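Local coordinates for galactofuranose-binding protein YtfQ (Escherichia coli, PDB 2VK2) that binds alpha- and beta-galactofuranose in the periplasm as the solute-binding component of the ABC transporter YtfQRT-YjfF, at residues 246-251 with 273-278; 90-95 with 104-109. All blocks are in the same frame, centred on the assembly; numbering follows the deposited sequence. Where two conformers were deposited one is given.

Contact 1 (246-251 with 273-278); sequences ELTPNM and TLTKST. With GZL (beta-D-galactofuranose), chain B.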
loop_
_atom_site.group_PDB
_atom_site.type_symbol
_atom_site.label_atom_id
_atom_site.label_comp_id
_atom_site.label_asym_id
_atom_site.label_seq_id
_atom_site.Cartn_x
_atom_site.Cartn_y
_atom_site.Cartn_z
ATOM N N GLU A 246 -10.134 1.307 -1.392
ATOM C CA GLU A 246 -9.431 2.104 -2.390
ATOM C C GLU A 246 -8.303 2.922 -1.770
ATOM O O GLU A 246 -8.482 3.540 -0.721
ATOM C CB GLU A 246 -10.405 3.053 -3.084
ATOM C CG GLU A 246 -9.782 3.883 -4.189
ATOM C CD GLU A 246 -10.685 5.007 -4.647
ATOM O OE1 GLU A 246 -11.331 4.852 -5.700
ATOM O OE2 GLU A 246 -10.751 6.045 -3.954
ATOM N N LEU A 247 -7.160 2.933 -2.451
ATOM C CA LEU A 247 -6.023 3.779 -2.112
ATOM C C LEU A 247 -5.660 4.578 -3.354
ATOM O O LEU A 247 -5.349 3.997 -4.392
ATOM C CB LEU A 247 -4.835 2.916 -1.698
ATOM C CG LEU A 247 -3.513 3.644 -1.428
ATOM C CD1 LEU A 247 -3.624 4.516 -0.187
ATOM C CD2 LEU A 247 -2.390 2.642 -1.288
ATOM N N THR A 248 -5.689 5.904 -3.267
ATOM C CA THR A 248 -5.351 6.715 -4.435
ATOM C C THR A 248 -3.906 6.468 -4.865
ATOM O O THR A 248 -3.008 6.458 -4.030
ATOM C CB THR A 248 -5.567 8.224 -4.210
ATOM O OG1 THR A 248 -5.254 8.924 -5.419
ATOM C CG2 THR A 248 -4.693 8.755 -3.078
ATOM N N PRO A 249 -3.676 6.225 -6.169
ATOM C CA PRO A 249 -2.299 6.219 -6.652
ATOM C C PRO A 249 -1.651 7.605 -6.666
ATOM O O PRO A 249 -0.434 7.696 -6.796
ATOM C CB PRO A 249 -2.424 5.679 -8.087
ATOM C CG PRO A 249 -3.779 5.076 -8.166
ATOM C CD PRO A 249 -4.623 5.873 -7.239
ATOM N N ASN A 250 -2.445 8.666 -6.533
ATOM C CA ASN A 250 -1.917 10.025 -6.602
ATOM C C ASN A 250 -1.364 10.506 -5.262
ATOM O O ASN A 250 -1.927 11.384 -4.601
ATOM C CB ASN A 250 -2.972 10.995 -7.135
ATOM C CG ASN A 250 -2.378 12.332 -7.536
ATOM O OD1 ASN A 250 -1.165 12.539 -7.445
ATOM N ND2 ASN A 250 -3.229 13.247 -7.981
ATOM N N MET A 251 -0.240 9.916 -4.883
ATOM C CA MET A 251 0.512 10.343 -3.714
ATOM C C MET A 251 1.454 11.487 -4.071
ATOM O O MET A 251 1.732 12.343 -3.235
ATOM C CB MET A 251 1.303 9.164 -3.152
ATOM C CG MET A 251 0.419 8.043 -2.645
ATOM S SD MET A 251 -0.397 8.486 -1.106
ATOM C CE MET A 251 -1.523 7.104 -0.906
ATOM N N THR A 273 -0.169 14.370 5.681
ATOM C CA THR A 273 -1.110 14.708 4.622
ATOM C C THR A 273 -1.893 13.449 4.255
ATOM O O THR A 273 -1.399 12.589 3.532
ATOM C CB THR A 273 -0.362 15.257 3.393
ATOM O OG1 THR A 273 0.464 16.361 3.792
ATOM C CG2 THR A 273 -1.339 15.717 2.320
ATOM N N LEU A 274 -3.110 13.337 4.778
ATOM C CA LEU A 274 -3.905 12.120 4.608
ATOM C C LEU A 274 -4.705 12.106 3.313
ATOM O O LEU A 274 -5.271 13.120 2.907
ATOM C CB LEU A 274 -4.859 11.917 5.789
ATOM C CG LEU A 274 -4.234 11.487 7.116
ATOM C CD1 LEU A 274 -5.308 11.387 8.187
ATOM C CD2 LEU A 274 -3.499 10.163 6.980
ATOM N N THR A 275 -4.740 10.939 2.676
ATOM C CA THR A 275 -5.625 10.689 1.540
ATOM C C THR A 275 -6.859 9.933 2.037
ATOM O O THR A 275 -6.858 9.398 3.148
ATOM C CB THR A 275 -4.915 9.878 0.446
ATOM O OG1 THR A 275 -4.514 8.607 0.969
ATOM C CG2 THR A 275 -3.678 10.623 -0.053
ATOM N N LYS A 276 -7.906 9.895 1.214
ATOM C CA LYS A 276 -9.197 9.320 1.603
ATOM C C LYS A 276 -9.266 7.814 1.348
ATOM O O LYS A 276 -8.854 7.340 0.290
ATOM C CB LYS A 276 -10.330 10.021 0.841
ATOM C CG LYS A 276 -11.731 9.512 1.185
ATOM C CD LYS A 276 -12.830 10.323 0.502
ATOM C CE LYS A 276 -12.987 11.716 1.101
ATOM N NZ LYS A 276 -13.253 11.690 2.567
ATOM N N SER A 277 -9.813 7.080 2.319
ATOM C CA SER A 277 -10.027 5.633 2.204
ATOM C C SER A 277 -11.515 5.312 2.119
ATOM O O SER A 277 -12.303 5.815 2.917
ATOM C CB SER A 277 -9.441 4.909 3.415
ATOM O OG SER A 277 -8.051 5.144 3.533
ATOM N N THR A 278 -11.887 4.458 1.166
ATOM C CA THR A 278 -13.280 4.060 0.970
ATOM C C THR A 278 -13.374 2.562 0.706
ATOM O O THR A 278 -12.647 2.034 -0.134
ATOM C CB THR A 278 -13.910 4.803 -0.223
ATOM O OG1 THR A 278 -13.694 6.213 -0.079
ATOM C CG2 THR A 278 -15.406 4.519 -0.310
HETATM C C6 GZL B . 0.594 1.718 0.111
HETATM C C5 GZL B . 1.701 0.956 0.012
HETATM C C4 GZL B . 1.703 -0.469 -0.510
HETATM C C3 GZL B . 0.534 -1.026 -1.275
HETATM C C2 GZL B . 0.959 -1.672 -2.352
HETATM O O6 GZL B . 0.645 2.962 0.598
HETATM O O5 GZL B . 2.862 1.429 0.477
HETATM O O4 GZL B . 2.802 -0.665 -1.410
HETATM O O3 GZL B . -0.720 -0.939 -0.846
HETATM C C1 GZL B . 2.430 -1.513 -2.502
HETATM O O2 GZL B . 0.246 -2.361 -3.245
HETATM O O1 GZL B . 3.110 -2.760 -2.405
HETATM O O HOH W 1 -6.821 4.231 1.337
HETATM O O HOH W 2 -10.890 6.181 -1.260
HETATM O O HOH W 3 -8.631 8.086 -2.375
HETATM O O HOH W 4 -6.288 6.682 -0.130
#
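Three waters gather on the carbonyl oxygen of Lys276. The firm bridge is the one 2.7 Å from Lys276 O, which also meets Thr275 OG1 and accepts from Thr248 N; the other two lie between Lys276 O and Glu246 OE2, one at a weak distance, and cannot serve every acceptor near them at once. The direct polar link is Glu246 N to Thr278 O, 2.9 Å and nearly straight (163°), with the donor tilted 20° from the carbonyl plane. A further water donates to Glu246 O and accepts from Ser277 OG.

Thr275 faces two ways. With its hydroxyl between backbone N and carbonyl carbon (chi1 61°), OG1 meets the water while Thr275 CG2 packs on Thr248 CG2 at 3.7 Å, the two side chains crossing obliquely. Met251, bent at chi2, crosses Thr275 at about a right angle and brings Met251 CE to 3.8 Å from Thr275 OG1. Thr248 OG1 accepts from Asn250 N in an ST turn, ahead of helix 252-265. Leu247 CD2 lies 3.4 Å from GZL C6, and Leu247 O receives Trp16 NE1. These are two of the three chain crossings that form the hinge of a type I periplasmic sugar-binding protein.

Contact 2 (90-95 with 104-109); sequences DRSIDV and TVTADN. With GZL (beta-D-galactofuranose), chain B.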
loop_
_atom_site.group_PDB
_atom_site.type_symbol
_atom_site.label_atom_id
_atom_site.label_comp_id
_atom_site.label_asym_id
_atom_site.label_seq_id
_atom_site.Cartn_x
_atom_site.Cartn_y
_atom_site.Cartn_z
ATOM N N ASP A 90 3.450 7.512 0.675
ATOM C CA ASP A 90 2.722 6.218 0.765
ATOM C C ASP A 90 3.146 5.230 1.862
ATOM O O ASP A 90 2.368 4.415 2.249
ATOM C CB ASP A 90 2.587 5.560 -0.640
ATOM C CG ASP A 90 3.767 4.708 -1.048
ATOM O OD1 ASP A 90 4.060 3.725 -0.421
ATOM O OD2 ASP A 90 4.363 4.998 -2.085
ATOM N N ARG A 91 4.356 5.380 2.368
ATOM C CA ARG A 91 4.788 4.727 3.658
ATOM C C ARG A 91 5.443 5.774 4.556
ATOM O O ARG A 91 5.879 6.766 4.095
ATOM C CB ARG A 91 5.758 3.581 3.395
ATOM C CG ARG A 91 5.148 2.489 2.440
ATOM C CD ARG A 91 6.015 1.269 2.374
ATOM N NE ARG A 91 5.391 0.315 1.378
ATOM C CZ ARG A 91 6.002 -0.717 0.845
ATOM N NH1 ARG A 91 7.193 -1.116 1.218
ATOM N NH2 ARG A 91 5.412 -1.411 -0.105
ATOM N N SER A 92 5.464 5.411 5.827
ATOM C CA SER A 92 5.959 6.309 6.861
ATOM C C SER A 92 7.256 5.791 7.469
ATOM O O SER A 92 7.628 4.632 7.291
ATOM C CB SER A 92 4.905 6.466 7.956
ATOM O OG SER A 92 3.732 7.093 7.464
ATOM N N ILE A 93 7.942 6.669 8.194
ATOM C CA ILE A 93 9.154 6.289 8.909
ATOM C C ILE A 93 8.975 6.528 10.399
ATOM O O ILE A 93 8.118 7.308 10.823
ATOM C CB ILE A 93 10.408 7.030 8.374
ATOM C CG1 ILE A 93 10.342 8.532 8.667
ATOM C CG2 ILE A 93 10.568 6.776 6.875
ATOM C CD1 ILE A 93 11.577 9.289 8.205
ATOM N N ASP A 94 9.792 5.824 11.174
ATOM C CA ASP A 94 9.803 5.960 12.621
ATOM C C ASP A 94 11.098 6.658 13.025
ATOM O O ASP A 94 12.146 6.026 13.131
ATOM C CB ASP A 94 9.688 4.582 13.280
ATOM C CG ASP A 94 9.498 4.657 14.788
ATOM O OD1 ASP A 94 9.040 5.702 15.297
ATOM O OD2 ASP A 94 9.804 3.655 15.466
ATOM N N VAL A 95 11.014 7.972 13.213
ATOM C CA VAL A 95 12.153 8.768 13.667
ATOM C C VAL A 95 11.700 9.678 14.798
ATOM O O VAL A 95 10.546 10.110 14.835
ATOM C CB VAL A 95 12.763 9.632 12.537
ATOM C CG1 VAL A 95 13.310 8.752 11.424
ATOM C CG2 VAL A 95 11.741 10.628 11.994
ATOM N N THR A 104 4.464 13.521 5.260
ATOM C CA THR A 104 4.174 12.202 4.710
ATOM C C THR A 104 2.803 12.266 4.052
ATOM O O THR A 104 1.820 12.618 4.704
ATOM C CB THR A 104 4.148 11.112 5.798
ATOM O OG1 THR A 104 5.372 11.146 6.541
ATOM C CG2 THR A 104 3.981 9.729 5.179
ATOM N N VAL A 105 2.750 11.958 2.759
ATOM C CA VAL A 105 1.484 11.823 2.047
ATOM C C VAL A 105 1.111 10.351 2.066
ATOM O O VAL A 105 1.862 9.513 1.572
ATOM C CB VAL A 105 1.586 12.306 0.591
ATOM C CG1 VAL A 105 0.219 12.223 -0.089
ATOM C CG2 VAL A 105 2.130 13.727 0.538
ATOM N N THR A 106 -0.033 10.025 2.653
ATOM C CA THR A 106 -0.361 8.632 2.911
ATOM C C THR A 106 -1.825 8.487 3.277
ATOM O O THR A 106 -2.464 9.446 3.695
ATOM C CB THR A 106 0.523 8.080 4.067
ATOM O OG1 THR A 106 0.231 6.697 4.302
ATOM C CG2 THR A 106 0.299 8.875 5.351
ATOM N N ALA A 107 -2.360 7.285 3.097
ATOM C CA ALA A 107 -3.636 6.940 3.699
ATOM C C ALA A 107 -3.441 6.712 5.197
ATOM O O ALA A 107 -2.311 6.578 5.683
ATOM C CB ALA A 107 -4.210 5.694 3.051
ATOM N N ASP A 108 -4.552 6.697 5.921
ATOM C CA ASP A 108 -4.582 6.183 7.282
ATOM C C ASP A 108 -4.662 4.668 7.130
ATOM O O ASP A 108 -5.724 4.115 6.853
ATOM C CB ASP A 108 -5.790 6.748 8.030
ATOM C CG ASP A 108 -5.920 6.219 9.447
ATOM O OD1 ASP A 108 -5.261 5.215 9.796
ATOM O OD2 ASP A 108 -6.708 6.815 10.214
ATOM N N ASN A 109 -3.524 4.001 7.281
ATOM C CA ASN A 109 -3.428 2.578 6.975
ATOM C C ASN A 109 -4.021 1.707 8.077
ATOM O O ASN A 109 -4.438 0.577 7.822
ATOM C CB ASN A 109 -1.978 2.203 6.679
ATOM C CG ASN A 109 -1.376 3.063 5.588
ATOM O OD1 ASN A 109 -1.825 3.041 4.440
ATOM N ND2 ASN A 109 -0.365 3.836 5.942
HETATM C C6 GZL B . 0.594 1.718 0.111
HETATM C C5 GZL B . 1.701 0.956 0.012
HETATM C C4 GZL B . 1.703 -0.469 -0.510
HETATM C C3 GZL B . 0.534 -1.026 -1.275
HETATM C C2 GZL B . 0.959 -1.672 -2.352
HETATM O O6 GZL B . 0.645 2.962 0.598
HETATM O O5 GZL B . 2.862 1.429 0.477
HETATM O O4 GZL B . 2.802 -0.665 -1.410
HETATM O O3 GZL B . -0.720 -0.939 -0.846
HETATM C C1 GZL B . 2.430 -1.513 -2.502
HETATM O O2 GZL B . 0.246 -2.361 -3.245
HETATM O O1 GZL B . 3.110 -2.760 -2.405
HETATM O O HOH W 5 -0.748 4.871 2.321
HETATM O O HOH W 6 2.264 5.556 5.856
HETATM O O HOH W 7 6.604 9.287 8.393
#
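The sugar-binding loop that follows strand 86-89 meets the end of strand 103-106, its neighbour in the parallel sheet of one lobe; from there 104-109 runs on as a hinge crossing into helix 109-124. Asp90 N donates to Val105 O at 2.7 Å, nearly along the C=O axis, carrying the sheet pairing up to the pocket. Asp90 CG sits between backbone N and carbonyl carbon, and this chi1 of 86° carries the carboxylate to the sugar: Asp90 OD1 accepts from GZL O5 at 2.7 Å, while Asp90 O accepts from GZL O6. Arg91, extended from CG to NE, presents the guanidinium edge; Arg91 NE donates to GZL O5 at 2.9 Å and Arg91 NH2 to GZL O4 at 3.0 Å, the latter almost straight (169°). Thr104 CG2 sits 3.5 Å from Ser92 OG and beside Arg91 O, a buried carbonyl oxygen without a partner. One water joins Ser92 OG to Thr106 OG1, which itself donates to Ala107 O on a lone pair in the carbonyl plane. Another links Asp90 O, Ala107 N and GZL O6. Arg17 forms a salt bridge with Asp90 OD2, and Val67 O accepts from Arg91 NH1. Carboxylate and guanidinium together probably orient the O5 hydroxyl, and reading exocyclic O5 with ring oxygen O4, which can only accept, is consistent with recognition of the furanose form.

Contact 2 is buried and sets a lobe's binding loop, 90-95, against a crossing segment, 104-109, whereas contact 1 is partly buried, joins two crossings and is bridged by several waters near Glu246 and Lys276. They meet at the sheet edge: strands 103-106 and 272-274 are neighbours, probably joined by hydrogen bonds from Thr273 N to Thr104 O and from Thr275 N to Thr106 O. Both also reach the same sugar, but differently. Segment 90-95 grips its oxygens with charged side chains and a backbone carbonyl, while 246-251 offers an apolar leucine methyl. Across the segments themselves, each contact has one direct backbone hydrogen bond; waters and methyl packing supply much of the rest.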